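Local coordinates for protein GH62 arabinofuranosidase (PDB 4N4B) that probably hydrolyses terminal alpha-L-arabinofuranosyl side groups from xylan as a secreted fungal glycoside hydrolase of family 62, at residues V74-A79 / P85-Y90. Sequence-based numbering, arbitrary orientation.
Sequences VYFTFA and PNATFY
Y90 N gives its hydrogen to Y75 O at 2.8 Å, nearly straight at 167°, and Y75 N returns a bond to Y90 O at 2.9 Å. This reciprocal couple is a hydrogen-bonded antiparallel pair, and it fastens the short strand 90-91 to strand 70-78 as the outer edge of a four-stranded blade of the beta-propeller. Two residues further along, direct pairing gives way to water: a single molecule accepts from T77 N at 2.9 Å and donates to T88 O, bridging the two backbones where they have drawn apart.

On the face bearing V74, F76 and F78, the contact is apolar. F89 reaches over F76, its CE1 above one face of that ring, off centre, 3.7 Å from F76 CD1; the two planes meet at 38°, so the pair is oblique. With CG of F89 opposite its own carbonyl carbon (chi1 -84°), the ring leans back over the strand. V74 CG2 packs on F89 CB at 3.6 Å, beside the root of the ring, while A87 CB sits against T77 O. V35 touches both F76 and F89, and K38 makes a cation-pi contact with F89. A serine in place of F89 would probably uncover one face of F76 and deprive K38 of its aromatic partner.

On the face that carries Y75 and Y90, their rings meet through the CD2 atoms, 4.0 Å apart. Two direct bonds and one water thus set the backbone spacing, while the side chains of V74, F76, A87 and F89 pack together on one face, holding the returning chain to the blade with little regular strand pairing.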
ATOM      1  N   VAL A  74       6.238   6.095  10.034  1.00  7.23           N
ATOM      2  CA  VAL A  74       6.159   5.600  11.407  1.00  7.66           C
ATOM      3  C   VAL A  74       6.021   4.081  11.402  1.00  7.75           C
ATOM      4  O   VAL A  74       5.428   3.544  10.518  1.00  8.35           O
ATOM      5  CB  VAL A  74       5.001   6.299  12.183  1.00  7.98           C
ATOM      6  CG1 VAL A  74       3.603   5.915  11.612  1.00  8.60           C
ATOM      7  CG2 VAL A  74       5.042   5.994  13.683  1.00  8.32           C
ATOM      8  N   TYR A  75       6.590   3.450  12.437  1.00  8.02           N
ATOM      9  CA  TYR A  75       6.462   1.983  12.707  1.00  7.62           C
ATOM     10  C   TYR A  75       5.708   1.771  14.002  1.00  7.62           C
ATOM     11  O   TYR A  75       5.906   2.497  15.001  1.00  7.98           O
ATOM     12  CB  TYR A  75       7.862   1.397  12.881  1.00  7.70           C
ATOM     13  CG  TYR A  75       7.892  -0.047  13.343  1.00  8.74           C
ATOM     14  CD1 TYR A  75       7.460  -1.090  12.564  1.00  8.00           C
ATOM     15  CD2 TYR A  75       8.320  -0.338  14.642  1.00  8.44           C
ATOM     16  CE1 TYR A  75       7.438  -2.361  13.028  1.00  9.52           C
ATOM     17  CE2 TYR A  75       8.376  -1.639  15.138  1.00  9.38           C
ATOM     18  CZ  TYR A  75       7.928  -2.615  14.358  1.00  8.88           C
ATOM     19  OH  TYR A  75       7.956  -3.960  14.812  1.00 11.74           O
ATOM     20  N   PHE A  76       4.851   0.810  14.012  1.00  7.34           N
ATOM     21  CA  PHE A  76       4.210   0.349  15.247  1.00  7.54           C
ATOM     22  C   PHE A  76       3.856  -1.094  15.129  1.00  8.31           C
ATOM     23  O   PHE A  76       3.773  -1.694  14.048  1.00  8.82           O
ATOM     24  CB  PHE A  76       3.050   1.264  15.650  1.00  9.51           C
ATOM     25  CG  PHE A  76       1.961   1.412  14.621  1.00  9.48           C
ATOM     26  CD1 PHE A  76       2.123   2.336  13.587  1.00 10.02           C
ATOM     27  CD2 PHE A  76       0.808   0.640  14.667  1.00  9.28           C
ATOM     28  CE1 PHE A  76       1.096   2.463  12.615  1.00  8.92           C
ATOM     29  CE2 PHE A  76      -0.168   0.821  13.685  1.00 10.13           C
ATOM     30  CZ  PHE A  76      -0.008   1.703  12.681  1.00 10.29           C
ATOM     31  N   THR A  77       3.518  -1.739  16.283  1.00  9.25           N
ATOM     32  CA  THR A  77       3.348  -3.172  16.381  1.00  9.27           C
ATOM     33  C   THR A  77       2.371  -3.566  17.451  1.00  9.22           C
ATOM     34  O   THR A  77       2.251  -2.810  18.424  1.00 10.99           O
ATOM     35  CB  THR A  77       4.730  -3.827  16.592  1.00 11.00           C
ATOM     36  OG1 THR A  77       4.607  -5.268  16.670  1.00 10.92           O
ATOM     37  CG2 THR A  77       5.448  -3.310  17.774  1.00 11.77           C
ATOM     38  N   PHE A  78       1.663  -4.643  17.276  1.00  9.80           N
ATOM     39  CA  PHE A  78       0.656  -5.050  18.232  1.00 10.17           C
ATOM     40  C   PHE A  78       0.294  -6.467  17.893  1.00 10.95           C
ATOM     41  O   PHE A  78       0.357  -6.866  16.804  1.00 11.04           O
ATOM     42  CB  PHE A  78      -0.627  -4.146  18.126  1.00 11.51           C
ATOM     43  CG  PHE A  78      -1.120  -3.964  16.722  1.00 10.46           C
ATOM     44  CD1 PHE A  78      -0.602  -2.961  15.951  1.00 11.11           C
ATOM     45  CD2 PHE A  78      -2.034  -4.800  16.179  1.00 10.86           C
ATOM     46  CE1 PHE A  78      -1.001  -2.788  14.656  1.00 10.90           C
ATOM     47  CE2 PHE A  78      -2.427  -4.645  14.876  1.00 12.41           C
ATOM     48  CZ  PHE A  78      -1.882  -3.635  14.094  1.00 11.91           C
ATOM     49  N   ALA A  79      -0.170  -7.176  18.904  1.00 11.84           N
ATOM     50  CA  ALA A  79      -0.698  -8.492  18.700  1.00 13.40           C
ATOM     51  C   ALA A  79      -2.196  -8.444  18.304  1.00 15.20           C
ATOM     52  O   ALA A  79      -2.498  -8.351  17.187  1.00 15.21           O
ATOM     53  CB  ALA A  79      -0.454  -9.352  19.938  1.00 14.53           C
ATOM     54  N   PRO A  85      -4.740   0.683  19.071  1.00 11.83           N
ATOM     55  CA  PRO A  85      -4.873   2.087  19.405  1.00 11.97           C
ATOM     56  C   PRO A  85      -3.813   2.562  20.383  1.00 13.58           C
ATOM     57  O   PRO A  85      -3.434   3.746  20.309  1.00 16.57           O
ATOM     58  CB  PRO A  85      -6.304   2.184  20.070  1.00 13.32           C
ATOM     59  CG  PRO A  85      -7.013   1.115  19.428  1.00 13.91           C
ATOM     60  CD  PRO A  85      -6.005  -0.047  19.187  1.00 12.52           C
ATOM     61  N   ASN A  86      -3.304   1.669  21.240  1.00 13.74           N
ATOM     62  CA  ASN A  86      -2.331   2.102  22.219  1.00 16.27           C
ATOM     63  C   ASN A  86      -0.898   1.733  21.845  1.00 16.30           C
ATOM     64  O   ASN A  86       0.008   1.937  22.638  1.00 17.82           O
ATOM     65  CB  ASN A  86      -2.656   1.485  23.566  1.00 23.09           C
ATOM     66  CG  ASN A  86      -3.859   2.174  24.241  1.00 34.79           C
ATOM     67  OD1 ASN A  86      -4.320   3.260  23.795  1.00 42.15           O
ATOM     68  ND2 ASN A  86      -4.379   1.560  25.299  1.00 45.22           N
ATOM     69  N   ALA A  87      -0.710   1.157  20.657  1.00 11.76           N
ATOM     70  CA  ALA A  87       0.622   0.848  20.256  1.00 10.81           C
ATOM     71  C   ALA A  87       1.494   2.051  20.151  1.00 10.47           C
ATOM     72  O   ALA A  87       1.113   3.116  19.613  1.00 11.87           O
ATOM     73  CB  ALA A  87       0.610   0.119  18.938  1.00 11.58           C
ATOM     74  N   THR A  88       2.743   2.020  20.649  1.00 10.39           N
ATOM     75  CA  THR A  88       3.722   3.064  20.608  1.00 10.25           C
ATOM     76  C   THR A  88       4.150   3.352  19.142  1.00  9.73           C
ATOM     77  O   THR A  88       4.438   2.456  18.390  1.00 10.08           O
ATOM     78  CB  THR A  88       4.957   2.678  21.437  1.00 11.16           C
ATOM     79  OG1 THR A  88       4.420   2.563  22.811  1.00 14.37           O
ATOM     80  CG2 THR A  88       6.073   3.689  21.371  1.00 10.77           C
ATOM     81  N   PHE A  89       4.249   4.619  18.843  1.00  8.99           N
ATOM     82  CA  PHE A  89       4.742   5.020  17.530  1.00  8.56           C
ATOM     83  C   PHE A  89       6.272   5.193  17.575  1.00 10.40           C
ATOM     84  O   PHE A  89       6.782   5.865  18.426  1.00 11.79           O
ATOM     85  CB  PHE A  89       4.124   6.363  17.131  1.00  9.12           C
ATOM     86  CG  PHE A  89       2.768   6.263  16.494  1.00  8.71           C
ATOM     87  CD1 PHE A  89       2.108   5.089  16.372  1.00  9.24           C
ATOM     88  CD2 PHE A  89       2.180   7.385  16.044  1.00  9.84           C
ATOM     89  CE1 PHE A  89       0.875   5.049  15.801  1.00 10.07           C
ATOM     90  CE2 PHE A  89       0.947   7.367  15.470  1.00 10.87           C
ATOM     91  CZ  PHE A  89       0.291   6.193  15.351  1.00 10.22           C
ATOM     92  N   TYR A  90       6.958   4.549  16.652  1.00  8.21           N
ATOM     93  CA  TYR A  90       8.385   4.712  16.476  1.00  8.80           C
ATOM     94  C   TYR A  90       8.625   5.410  15.154  1.00  8.31           C
ATOM     95  O   TYR A  90       8.452   4.877  14.168  1.00  9.91           O
ATOM     96  CB  TYR A  90       9.147   3.379  16.544  1.00  9.77           C
ATOM     97  CG  TYR A  90       8.931   2.642  17.855  1.00  9.92           C
ATOM     98  CD1 TYR A  90       9.680   2.942  18.927  1.00 10.57           C
ATOM     99  CD2 TYR A  90       7.964   1.717  17.999  1.00 10.25           C
ATOM    100  CE1 TYR A  90       9.489   2.306  20.141  1.00 11.60           C
ATOM    101  CE2 TYR A  90       7.764   1.066  19.211  1.00 11.01           C
ATOM    102  CZ  TYR A  90       8.554   1.379  20.263  1.00  9.57           C
ATOM    103  OH  TYR A  90       8.279   0.716  21.455  1.00 12.99           O
TER
HETATM  104  O   HOH W   1       4.355  -0.263  18.616  1.00 10.08           O